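Side-chain contacts in transcriptional regulator, LacI family (Lactobacillus brevis, PDB 3JY6), which probably acts as a DNA-binding transcription factor that recognises cis-regulatory regions, as members of the LacI family generally do: residues Phe43-Asn46 with Arg51-Thr54; Glu141-Ile146 with Gln151-Leu156; Ser161-Ser166 with Lys189-Leu194; Leu248-Leu251 with Lys255-Pro258. One frame throughout, in Å; residues are numbered along the deposited sequence.

Contact 1 (Phe43-Asn46 with Arg51-Thr54); sequences FDAN and REKT
The guanidinium of Arg-51 turns an edge toward the backbone carbonyl of Asp-44, which lies near its plane, and a water molecule sits at that same edge, also in plane. The water accepts from Arg-51 NE at 3.0 Å and donates to Asp-44 O over a doubtfully short 2.5 Å, so the arginine probably reaches the end of strand 39-44 through a solvent bridge. The faces of the group meet nothing of residues 43-46. Nearer the backbone, the aliphatic root of the arginine lies against the turn: Ala-45 O is 3.5 Å from Arg-51 CB and 3.6 Å from Arg-51 CG. With CG trans to the backbone nitrogen (chi1 178°) and the chain bent at chi2 (54°), the tip folds back beside the strand end instead of running straight outward. Glu-52 takes the other part of the contact, its extended chain bringing OE2 to 4.0 Å from Ala-45 CB. That carboxylate is occupied elsewhere, by Ser-73 OG and the backbone nitrogen of Phe-72. Within the turn, Asp-44 OD1 receives a weak bond from Asn-46 N at 3.0 Å, as in an Asx turn, and also accepts from Ile-17 N. The second oxygen, Asp-44 OD2, forms a salt bridge to Lys-27 of the second subunit, which also donates to Asn-46 OD1. Across the contact itself, then, no charges pair directly: a water and a carbonyl carry the polar link, while the carboxylates at its margins are probably kept ionised by their own donors and, for Asp-44, by the dimer partner.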
loop_
_atom_site.group_PDB
_atom_site.type_symbol
_atom_site.label_atom_id
_atom_site.label_comp_id
_atom_site.label_asym_id
_atom_site.label_seq_id
_atom_site.Cartn_x
_atom_site.Cartn_y
_atom_site.Cartn_z
ATOM N N PHE A 43 3.913 -2.813 12.651
ATOM C CA PHE A 43 3.863 -1.535 13.345
ATOM C C PHE A 43 4.232 -0.473 12.312
ATOM O O PHE A 43 5.157 -0.668 11.516
ATOM C CB PHE A 43 4.887 -1.501 14.492
ATOM C CG PHE A 43 4.515 -2.361 15.675
ATOM C CD1 PHE A 43 3.775 -1.837 16.731
ATOM C CD2 PHE A 43 4.885 -3.703 15.718
ATOM C CE1 PHE A 43 3.403 -2.640 17.817
ATOM C CE2 PHE A 43 4.519 -4.512 16.794
ATOM C CZ PHE A 43 3.774 -3.977 17.845
ATOM N N ASP A 44 3.524 0.652 12.354
ATOM C CA ASP A 44 3.732 1.756 11.422
ATOM C C ASP A 44 4.415 2.957 12.099
ATOM O O ASP A 44 3.830 3.623 12.944
ATOM C CB ASP A 44 2.364 2.147 10.833
ATOM C CG ASP A 44 2.412 3.386 9.962
ATOM O OD1 ASP A 44 3.403 3.586 9.222
ATOM O OD2 ASP A 44 1.425 4.156 10.009
ATOM N N ALA A 45 5.663 3.222 11.727
ATOM C CA ALA A 45 6.396 4.351 12.298
ATOM C C ALA A 45 5.797 5.670 11.787
ATOM O O ALA A 45 6.020 6.739 12.369
ATOM C CB ALA A 45 7.870 4.250 11.948
ATOM N N ASN A 46 5.037 5.583 10.695
ATOM C CA ASN A 46 4.357 6.747 10.129
ATOM C C ASN A 46 5.302 7.934 9.920
ATOM O O ASN A 46 4.937 9.084 10.130
ATOM C CB ASN A 46 3.195 7.123 11.059
ATOM C CG ASN A 46 2.155 8.012 10.391
ATOM O OD1 ASN A 46 2.028 8.040 9.162
ATOM N ND2 ASN A 46 1.385 8.724 11.206
ATOM N N ARG A 51 7.328 8.645 17.096
ATOM C CA ARG A 51 6.289 7.630 17.078
ATOM C C ARG A 51 6.974 6.282 17.244
ATOM O O ARG A 51 6.549 5.433 18.027
ATOM C CB ARG A 51 5.533 7.688 15.750
ATOM C CG ARG A 51 4.438 6.641 15.594
ATOM C CD ARG A 51 3.432 6.668 16.741
ATOM N NE ARG A 51 2.392 5.663 16.555
ATOM C CZ ARG A 51 1.531 5.280 17.496
ATOM N NH1 ARG A 51 1.580 5.821 18.711
ATOM N NH2 ARG A 51 0.627 4.343 17.223
ATOM N N GLU A 52 8.059 6.106 16.505
ATOM C CA GLU A 52 8.819 4.874 16.553
ATOM C C GLU A 52 9.267 4.517 17.980
ATOM O O GLU A 52 9.192 3.354 18.389
ATOM C CB GLU A 52 10.026 4.996 15.624
ATOM C CG GLU A 52 10.901 3.779 15.569
ATOM C CD GLU A 52 11.757 3.735 14.306
ATOM O OE1 GLU A 52 12.601 2.829 14.195
ATOM O OE2 GLU A 52 11.579 4.599 13.418
ATOM N N LYS A 53 9.721 5.513 18.734
ATOM C CA LYS A 53 10.191 5.287 20.104
ATOM C C LYS A 53 9.100 4.742 21.007
ATOM O O LYS A 53 9.347 3.848 21.827
ATOM C CB LYS A 53 10.751 6.579 20.711
ATOM C CG LYS A 53 12.153 6.919 20.262
ATOM C CD LYS A 53 12.543 8.305 20.751
ATOM C CE LYS A 53 13.954 8.633 20.342
ATOM N NZ LYS A 53 14.893 7.657 20.940
ATOM N N THR A 54 7.887 5.267 20.872
ATOM C CA THR A 54 6.820 4.760 21.719
ATOM C C THR A 54 6.433 3.363 21.265
ATOM O O THR A 54 6.037 2.544 22.082
ATOM C CB THR A 54 5.587 5.693 21.753
ATOM O OG1 THR A 54 4.494 5.095 21.042
ATOM C CG2 THR A 54 5.933 7.059 21.190
HETATM O O HOH W 1 1.633 4.177 14.047
#

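Contact 2 (Glu141-Ile146 with Gln151-Leu156); sequences ERYRGI and QDVDVL
Arg-144 NH1, on the residue following the Tyr-143 whose ring packs on Val-155 and Val-153, is held by both carboxylate oxygens of Glu-141, one helical turn earlier. The salt bridge includes a weak hydrogen bond of 2.9 Å to Glu-141 OE1, and the carboxylate carbon lies in the plane of the guanidinium at its edge. This polar pair is away from the strand; the Arg-144 guanidinium makes a cation-pi contact with Phe-108 of helix 107-119, and Glu-141 packs on the same phenylalanine.

Toward strand 152-158 the helix turns mainly apolar atoms, and no hydrogen bond passes between the segments. Tyr-143 has CG trans to its backbone nitrogen (chi1 176°), which swings the ring out to the strand. Its CE1 corner makes the closest carbon contacts, 4.2 Å from Val-155 CB and 4.3 Å from Val-153 CG1, both oblique to the ring, while the hydroxyl passes Val-155 CG1 at a similar distance. Val-153 CG1 serves two neighbours, since the Ile-146 branch methyl CG2 also approaches it, at 4.2 Å. Val-153 thus sits between two residues a turn apart on the helix, Val-155 against the tyrosine alone. Ile-146 continues inward onto Val-126 of strand 125-131, extending the apolar layer under the helix.

The axes of helix 141-146 and strand 152-156 come within 10.7 Å, their directions 158° apart. A helix lying nearly antiparallel over the strand that follows it is the second half of a beta-alpha-beta crossover, here strand 125-131, helix 137-147 and strand 152-158, the recurring unit of the periplasmic-binding-protein fold.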
loop_
_atom_site.group_PDB
_atom_site.type_symbol
_atom_site.label_atom_id
_atom_site.label_comp_id
_atom_site.label_asym_id
_atom_site.label_seq_id
_atom_site.Cartn_x
_atom_site.Cartn_y
_atom_site.Cartn_z
ATOM N N GLU A 141 23.423 6.682 -1.539
ATOM C CA GLU A 141 24.139 5.651 -2.277
ATOM C C GLU A 141 23.619 5.500 -3.704
ATOM O O GLU A 141 24.390 5.298 -4.633
ATOM C CB GLU A 141 24.030 4.311 -1.549
ATOM C CG GLU A 141 24.984 4.133 -0.366
ATOM C CD GLU A 141 26.442 4.063 -0.795
ATOM O OE1 GLU A 141 27.152 5.085 -0.684
ATOM O OE2 GLU A 141 26.883 2.983 -1.256
ATOM N N ARG A 142 22.309 5.589 -3.879
ATOM C CA ARG A 142 21.717 5.459 -5.207
ATOM C C ARG A 142 22.104 6.668 -6.051
ATOM O O ARG A 142 22.288 6.571 -7.264
ATOM C CB ARG A 142 20.194 5.333 -5.087
ATOM C CG ARG A 142 19.750 4.091 -4.307
ATOM C CD ARG A 142 18.232 4.071 -4.063
ATOM N NE ARG A 142 17.850 2.934 -3.230
ATOM C CZ ARG A 142 16.610 2.648 -2.835
ATOM N NH1 ARG A 142 15.577 3.416 -3.180
ATOM N NH2 ARG A 142 16.398 1.569 -2.098
ATOM N N TYR A 143 22.233 7.813 -5.397
ATOM C CA TYR A 143 22.613 9.034 -6.089
ATOM C C TYR A 143 24.091 8.920 -6.444
ATOM O O TYR A 143 24.520 9.344 -7.521
ATOM C CB TYR A 143 22.380 10.246 -5.193
ATOM C CG TYR A 143 22.847 11.557 -5.794
ATOM C CD1 TYR A 143 22.368 11.996 -7.027
ATOM C CD2 TYR A 143 23.758 12.363 -5.119
ATOM C CE1 TYR A 143 22.788 13.213 -7.573
ATOM C CE2 TYR A 143 24.185 13.577 -5.650
ATOM C CZ TYR A 143 23.700 13.996 -6.877
ATOM O OH TYR A 143 24.145 15.182 -7.413
ATOM N N ARG A 144 24.851 8.318 -5.530
ATOM C CA ARG A 144 26.283 8.116 -5.701
ATOM C C ARG A 144 26.523 7.165 -6.871
ATOM O O ARG A 144 27.516 7.278 -7.588
ATOM C CB ARG A 144 26.875 7.537 -4.412
ATOM C CG ARG A 144 28.376 7.310 -4.437
ATOM C CD ARG A 144 28.817 6.478 -3.240
ATOM N NE ARG A 144 29.863 5.544 -3.636
ATOM C CZ ARG A 144 29.897 4.268 -3.276
ATOM N NH1 ARG A 144 28.941 3.769 -2.502
ATOM N NH2 ARG A 144 30.877 3.485 -3.706
ATOM N N GLY A 145 25.600 6.228 -7.061
ATOM C CA GLY A 145 25.722 5.281 -8.150
ATOM C C GLY A 145 25.453 5.934 -9.497
ATOM O O GLY A 145 26.092 5.600 -10.493
ATOM N N ILE A 146 24.505 6.866 -9.532
ATOM C CA ILE A 146 24.166 7.556 -10.773
ATOM C C ILE A 146 25.338 8.416 -11.263
ATOM O O ILE A 146 25.790 8.260 -12.406
ATOM C CB ILE A 146 22.891 8.422 -10.601
ATOM C CG1 ILE A 146 21.678 7.508 -10.391
ATOM C CG2 ILE A 146 22.681 9.308 -11.828
ATOM C CD1 ILE A 146 20.390 8.239 -10.052
ATOM N N GLN A 151 27.318 11.845 -17.031
ATOM C CA GLN A 151 27.964 13.153 -17.102
ATOM C C GLN A 151 27.040 14.248 -16.593
ATOM O O GLN A 151 27.231 14.797 -15.506
ATOM C CB GLN A 151 28.377 13.458 -18.551
ATOM N N ASP A 152 26.043 14.560 -17.412
ATOM C CA ASP A 152 25.067 15.590 -17.110
ATOM C C ASP A 152 24.046 15.023 -16.140
ATOM O O ASP A 152 23.193 14.227 -16.534
ATOM C CB ASP A 152 24.374 16.028 -18.400
ATOM C CG ASP A 152 23.510 17.260 -18.215
ATOM O OD1 ASP A 152 23.378 17.731 -17.068
ATOM O OD2 ASP A 152 22.961 17.758 -19.223
ATOM N N VAL A 153 24.144 15.431 -14.874
ATOM C CA VAL A 153 23.224 14.968 -13.844
ATOM C C VAL A 153 22.719 16.145 -13.029
ATOM O O VAL A 153 23.504 16.901 -12.469
ATOM C CB VAL A 153 23.904 13.969 -12.882
ATOM C CG1 VAL A 153 22.920 13.517 -11.814
ATOM C CG2 VAL A 153 24.424 12.781 -13.653
ATOM N N ASP A 154 21.404 16.307 -12.983
ATOM C CA ASP A 154 20.788 17.378 -12.215
ATOM C C ASP A 154 19.969 16.708 -11.123
ATOM O O ASP A 154 19.479 15.595 -11.310
ATOM C CB ASP A 154 19.890 18.218 -13.114
ATOM C CG ASP A 154 20.678 18.993 -14.151
ATOM O OD1 ASP A 154 21.593 19.757 -13.756
ATOM O OD2 ASP A 154 20.385 18.843 -15.360
ATOM N N VAL A 155 19.816 17.363 -9.980
ATOM C CA VAL A 155 19.064 16.754 -8.886
ATOM C C VAL A 155 17.928 17.616 -8.363
ATOM O O VAL A 155 18.078 18.821 -8.203
ATOM C CB VAL A 155 20.008 16.394 -7.716
ATOM C CG1 VAL A 155 20.683 17.633 -7.198
ATOM C CG2 VAL A 155 19.237 15.710 -6.597
ATOM N N LEU A 156 16.785 16.987 -8.110
ATOM C CA LEU A 156 15.618 17.683 -7.586
ATOM C C LEU A 156 15.151 17.044 -6.289
ATOM O O LEU A 156 14.428 16.037 -6.281
ATOM C CB LEU A 156 14.472 17.689 -8.601
ATOM C CG LEU A 156 13.109 18.170 -8.084
ATOM C CD1 LEU A 156 13.255 19.449 -7.271
ATOM C CD2 LEU A 156 12.170 18.384 -9.253
#

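Contact 3 (Ser161-Ser166 with Lys189-Leu194); sequences SSYNHS and KERWLL
From CB the Tyr-163 ring heads toward Trp-192, CG lying between the backbone nitrogen and carbonyl carbon (chi1 70°). CD1 is already 4.1 Å from Trp-192 CH2. Farther along the ring, CE1 has the same CH2 at 3.7 Å, and Arg-191 NH2 stands 3.9 Å from Tyr-163 CE1. Across the same face, CE2 meets Trp-192 CZ3, which also approaches Tyr-163 CZ to 3.7 Å. These contacts make a T-shaped stack, the indole presenting its six-membered edge to one tyrosine face with the planes at 88°. At the tip, Tyr-163 OH takes a weak, long hydrogen bond of 3.5 Å from Arg-191 NH2, while its stronger partner is Glu-195 OE1; Trp-192 CZ3 also lies 3.7 Å from Tyr-163 OH. Arg-191 CG rests over the centre of a Trp-192 face, and Glu-160 pairs with the guanidinium through NH1. A leucine in place of Tyr-163 would probably leave the tryptophan edge without an aromatic face and Glu-195 without its hydroxyl partner. The tyrosine comes just ahead of helix 165-177, Trp-192 lies in the first turn of helix 190-196, and both rest on Val-158 at the end of strand 152-158.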
loop_
_atom_site.group_PDB
_atom_site.type_symbol
_atom_site.label_atom_id
_atom_site.label_comp_id
_atom_site.label_asym_id
_atom_site.label_seq_id
_atom_site.Cartn_x
_atom_site.Cartn_y
_atom_site.Cartn_z
ATOM N N SER A 161 8.272 16.339 4.167
ATOM C CA SER A 161 7.540 17.073 5.207
ATOM C C SER A 161 6.682 18.206 4.661
ATOM O O SER A 161 5.534 18.376 5.069
ATOM C CB SER A 161 8.520 17.660 6.224
ATOM O OG SER A 161 9.426 18.558 5.594
ATOM N N SER A 162 7.243 18.989 3.747
ATOM C CA SER A 162 6.511 20.112 3.188
ATOM C C SER A 162 6.939 20.416 1.768
ATOM O O SER A 162 7.962 21.062 1.538
ATOM C CB SER A 162 6.725 21.360 4.049
ATOM O OG SER A 162 8.069 21.806 3.950
ATOM N N TYR A 163 6.153 19.939 0.813
ATOM C CA TYR A 163 6.426 20.169 -0.598
ATOM C C TYR A 163 5.102 20.432 -1.284
ATOM O O TYR A 163 4.059 19.979 -0.815
ATOM C CB TYR A 163 7.095 18.941 -1.238
ATOM C CG TYR A 163 6.187 17.731 -1.396
ATOM C CD1 TYR A 163 6.008 16.825 -0.350
ATOM C CD2 TYR A 163 5.506 17.496 -2.592
ATOM C CE1 TYR A 163 5.174 15.710 -0.493
ATOM C CE2 TYR A 163 4.669 16.385 -2.749
ATOM C CZ TYR A 163 4.510 15.497 -1.697
ATOM O OH TYR A 163 3.699 14.399 -1.856
ATOM N N ASN A 164 5.130 21.169 -2.387
ATOM C CA ASN A 164 3.902 21.448 -3.119
ATOM C C ASN A 164 3.948 20.603 -4.379
ATOM O O ASN A 164 5.022 20.420 -4.956
ATOM C CB ASN A 164 3.819 22.924 -3.496
ATOM C CG ASN A 164 2.480 23.293 -4.077
ATOM O OD1 ASN A 164 1.469 23.308 -3.372
ATOM N ND2 ASN A 164 2.456 23.584 -5.374
ATOM N N HIS A 165 2.799 20.091 -4.811
ATOM C CA HIS A 165 2.760 19.258 -6.010
ATOM C C HIS A 165 3.206 19.973 -7.277
ATOM O O HIS A 165 4.225 19.611 -7.866
ATOM C CB HIS A 165 1.363 18.690 -6.253
ATOM C CG HIS A 165 1.265 17.868 -7.502
ATOM N ND1 HIS A 165 1.908 16.655 -7.647
ATOM C CD2 HIS A 165 0.630 18.099 -8.677
ATOM C CE1 HIS A 165 1.672 16.175 -8.855
ATOM N NE2 HIS A 165 0.899 17.032 -9.501
ATOM N N SER A 166 2.445 20.980 -7.702
ATOM C CA SER A 166 2.774 21.707 -8.928
ATOM C C SER A 166 4.133 22.393 -8.851
ATOM O O SER A 166 4.754 22.658 -9.874
ATOM C CB SER A 166 1.688 22.734 -9.262
ATOM O OG SER A 166 1.682 23.800 -8.332
ATOM N N LYS A 189 12.848 7.077 -5.284
ATOM C CA LYS A 189 11.840 6.493 -4.411
ATOM C C LYS A 189 10.555 6.275 -5.187
ATOM O O LYS A 189 10.172 7.090 -6.025
ATOM C CB LYS A 189 11.583 7.408 -3.203
ATOM C CG LYS A 189 10.736 6.768 -2.108
ATOM C CD LYS A 189 10.520 7.699 -0.913
ATOM C CE LYS A 189 9.698 7.006 0.187
ATOM N NZ LYS A 189 9.471 7.871 1.390
ATOM N N GLU A 190 9.879 5.174 -4.892
ATOM C CA GLU A 190 8.647 4.823 -5.578
ATOM C C GLU A 190 7.560 5.914 -5.614
ATOM O O GLU A 190 6.979 6.179 -6.674
ATOM C CB GLU A 190 8.095 3.522 -4.973
ATOM C CG GLU A 190 6.849 2.984 -5.655
ATOM C CD GLU A 190 6.769 1.459 -5.646
ATOM O OE1 GLU A 190 6.957 0.828 -4.580
ATOM O OE2 GLU A 190 6.512 0.885 -6.719
ATOM N N ARG A 191 7.290 6.553 -4.479
ATOM C CA ARG A 191 6.244 7.576 -4.423
ATOM C C ARG A 191 6.397 8.695 -5.441
ATOM O O ARG A 191 5.415 9.138 -6.033
ATOM C CB ARG A 191 6.161 8.178 -3.017
ATOM C CG ARG A 191 7.464 8.764 -2.511
ATOM C CD ARG A 191 7.299 9.243 -1.070
ATOM N NE ARG A 191 6.309 10.312 -0.982
ATOM C CZ ARG A 191 5.940 10.902 0.152
ATOM N NH1 ARG A 191 6.482 10.523 1.304
ATOM N NH2 ARG A 191 5.028 11.866 0.134
ATOM N N TRP A 192 7.624 9.159 -5.637
ATOM C CA TRP A 192 7.883 10.232 -6.587
ATOM C C TRP A 192 7.596 9.782 -8.015
ATOM O O TRP A 192 7.069 10.551 -8.817
ATOM C CB TRP A 192 9.329 10.700 -6.443
ATOM C CG TRP A 192 9.645 11.232 -5.058
ATOM C CD1 TRP A 192 10.798 11.049 -4.353
ATOM C CD2 TRP A 192 8.783 12.009 -4.215
ATOM N NE1 TRP A 192 10.710 11.661 -3.117
ATOM C CE2 TRP A 192 9.485 12.261 -3.012
ATOM C CE3 TRP A 192 7.487 12.529 -4.362
ATOM C CZ2 TRP A 192 8.928 12.996 -1.952
ATOM C CZ3 TRP A 192 6.931 13.262 -3.304
ATOM C CH2 TRP A 192 7.658 13.489 -2.118
ATOM N N LEU A 193 7.926 8.532 -8.329
ATOM C CA LEU A 193 7.673 8.013 -9.666
ATOM C C LEU A 193 6.162 7.925 -9.869
ATOM O O LEU A 193 5.644 8.281 -10.928
ATOM C CB LEU A 193 8.342 6.634 -9.828
ATOM C CG LEU A 193 8.427 5.991 -11.215
ATOM C CD1 LEU A 193 9.627 5.066 -11.274
ATOM C CD2 LEU A 193 7.139 5.225 -11.521
ATOM N N LEU A 194 5.452 7.495 -8.828
ATOM C CA LEU A 194 4.003 7.334 -8.899
ATOM C C LEU A 194 3.251 8.652 -8.929
ATOM O O LEU A 194 2.213 8.752 -9.558
ATOM C CB LEU A 194 3.486 6.506 -7.708
ATOM C CG LEU A 194 4.043 5.097 -7.490
ATOM C CD1 LEU A 194 3.553 4.560 -6.161
ATOM C CD2 LEU A 194 3.612 4.185 -8.625
#

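Contact 4 (Leu248-Leu251 with Lys255-Pro258); sequences LRQL and KVAP
Van der Waals contact from Val-256 to Arg-249 and Gln-250 makes up nearly all of this interface, with the two valine methyls sharing the work. CG1 sits over one face of the Arg-249 guanidinium, 3.8 Å from NH2 and displaced toward the rim. The bend of the arginine at chi3 (59°) brings that flat group round over the valine. CG2 enters between the roots of the two helical side chains, 3.8 Å from Gln-250 CG and 4.0 Å from Arg-249 CB. The valine crosses each of its partners at about a right angle.

Polar bonds hold the ends of the partners, but none spans the two segments. Arg-249 NH2 forms a salt bridge with Glu-254, just ahead of residues 255-258, which is likely to steady the guanidinium as a lid on Val-256. Gln-250 NE2 donates to the carbonyl of Val-88, linking the helix end to strand 88-91. An alanine instead of Val-256 would probably leave the arginine face and the Gln-250 methylene without their methyl partners, opening a gap beneath the guanidinium.

The arrangement is a helix-to-strand loop at the surface: helix 236-251 ends, the chain bends back obliquely, and Val-256 packs on the last helical turn. It leads into strand 260-262, an outermost strand, within this chain, of the six-stranded parallel sheet of this periplasmic-binding-protein-like domain.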
loop_
_atom_site.group_PDB
_atom_site.type_symbol
_atom_site.label_atom_id
_atom_site.label_comp_id
_atom_site.label_asym_id
_atom_site.label_seq_id
_atom_site.Cartn_x
_atom_site.Cartn_y
_atom_site.Cartn_z
ATOM N N LEU A 248 14.663 -16.276 12.431
ATOM C CA LEU A 248 14.435 -17.632 12.902
ATOM C C LEU A 248 15.749 -18.280 13.345
ATOM O O LEU A 248 15.755 -19.126 14.231
ATOM C CB LEU A 248 13.789 -18.465 11.804
ATOM C CG LEU A 248 12.371 -18.039 11.413
ATOM C CD1 LEU A 248 11.848 -18.972 10.329
ATOM C CD2 LEU A 248 11.459 -18.093 12.631
ATOM N N ARG A 249 16.856 -17.885 12.720
ATOM C CA ARG A 249 18.158 -18.431 13.085
ATOM C C ARG A 249 18.561 -17.888 14.450
ATOM O O ARG A 249 19.161 -18.600 15.255
ATOM C CB ARG A 249 19.214 -18.075 12.031
ATOM C CG ARG A 249 19.165 -18.946 10.786
ATOM C CD ARG A 249 20.062 -18.394 9.696
ATOM N NE ARG A 249 21.466 -18.290 10.117
ATOM C CZ ARG A 249 22.363 -17.537 9.483
ATOM N NH1 ARG A 249 21.994 -16.835 8.420
ATOM N NH2 ARG A 249 23.617 -17.481 9.903
ATOM N N GLN A 250 18.223 -16.632 14.723
ATOM C CA GLN A 250 18.552 -16.038 16.017
ATOM C C GLN A 250 17.648 -16.658 17.094
ATOM O O GLN A 250 18.104 -16.941 18.200
ATOM C CB GLN A 250 18.358 -14.512 15.997
ATOM C CG GLN A 250 19.201 -13.736 14.961
ATOM C CD GLN A 250 18.785 -12.255 14.855
ATOM O OE1 GLN A 250 17.617 -11.950 14.640
ATOM N NE2 GLN A 250 19.736 -11.348 15.014
ATOM N N LEU A 251 16.375 -16.879 16.751
ATOM C CA LEU A 251 15.396 -17.464 17.676
ATOM C C LEU A 251 15.737 -18.905 18.020
ATOM O O LEU A 251 15.347 -19.418 19.076
ATOM C CB LEU A 251 13.992 -17.425 17.064
ATOM C CG LEU A 251 13.333 -16.047 16.974
ATOM C CD1 LEU A 251 12.070 -16.124 16.119
ATOM C CD2 LEU A 251 13.014 -15.544 18.377
ATOM N N LYS A 255 24.267 -17.721 17.120
ATOM C CA LYS A 255 24.885 -16.415 17.293
ATOM C C LYS A 255 25.202 -15.946 15.877
ATOM O O LYS A 255 26.292 -16.180 15.358
ATOM C CB LYS A 255 26.163 -16.520 18.139
ATOM C CG LYS A 255 25.974 -17.207 19.496
ATOM C CD LYS A 255 24.789 -16.653 20.303
ATOM C CE LYS A 255 24.979 -15.195 20.707
ATOM N NZ LYS A 255 23.777 -14.638 21.398
ATOM N N VAL A 256 24.219 -15.310 15.247
ATOM C CA VAL A 256 24.361 -14.821 13.880
ATOM C C VAL A 256 25.224 -13.567 13.806
ATOM O O VAL A 256 24.866 -12.527 14.344
ATOM C CB VAL A 256 22.983 -14.504 13.260
ATOM C CG1 VAL A 256 23.145 -14.165 11.780
ATOM C CG2 VAL A 256 22.039 -15.692 13.450
ATOM N N ALA A 257 26.360 -13.675 13.128
ATOM C CA ALA A 257 27.280 -12.551 12.973
ATOM C C ALA A 257 26.552 -11.327 12.399
ATOM O O ALA A 257 25.706 -11.453 11.518
ATOM C CB ALA A 257 28.439 -12.954 12.057
ATOM N N PRO A 258 26.888 -10.124 12.887
ATOM C CA PRO A 258 26.229 -8.912 12.385
ATOM C C PRO A 258 26.744 -8.425 11.028
ATOM O O PRO A 258 27.341 -7.351 10.930
ATOM C CB PRO A 258 26.498 -7.907 13.488
ATOM C CG PRO A 258 27.923 -8.281 13.901
ATOM C CD PRO A 258 27.863 -9.801 13.952
#

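Overall arrangement
Following the chain from the N terminus, contact 1 closes the short turn between strand 39-44, at an edge of the six-stranded sheet, and helix 49-60. Contact 2 does the like in the four-stranded sheet, closing helix 137-147 onto strand 152-158. Contact 3 follows directly, spanning a longer excursion through helix 165-177 and strand 183-187; its nearest atoms lie about 5 Å from those of contact 2. Contact 4 closes the loop from helix 236-251 into strand 260-262, the other edge of the first sheet. All four are in series, none nesting or crossing. Contacts 2 and 4 lie on opposite sides of the chain's centre, while contacts 1 and 3 both touch the second subunit.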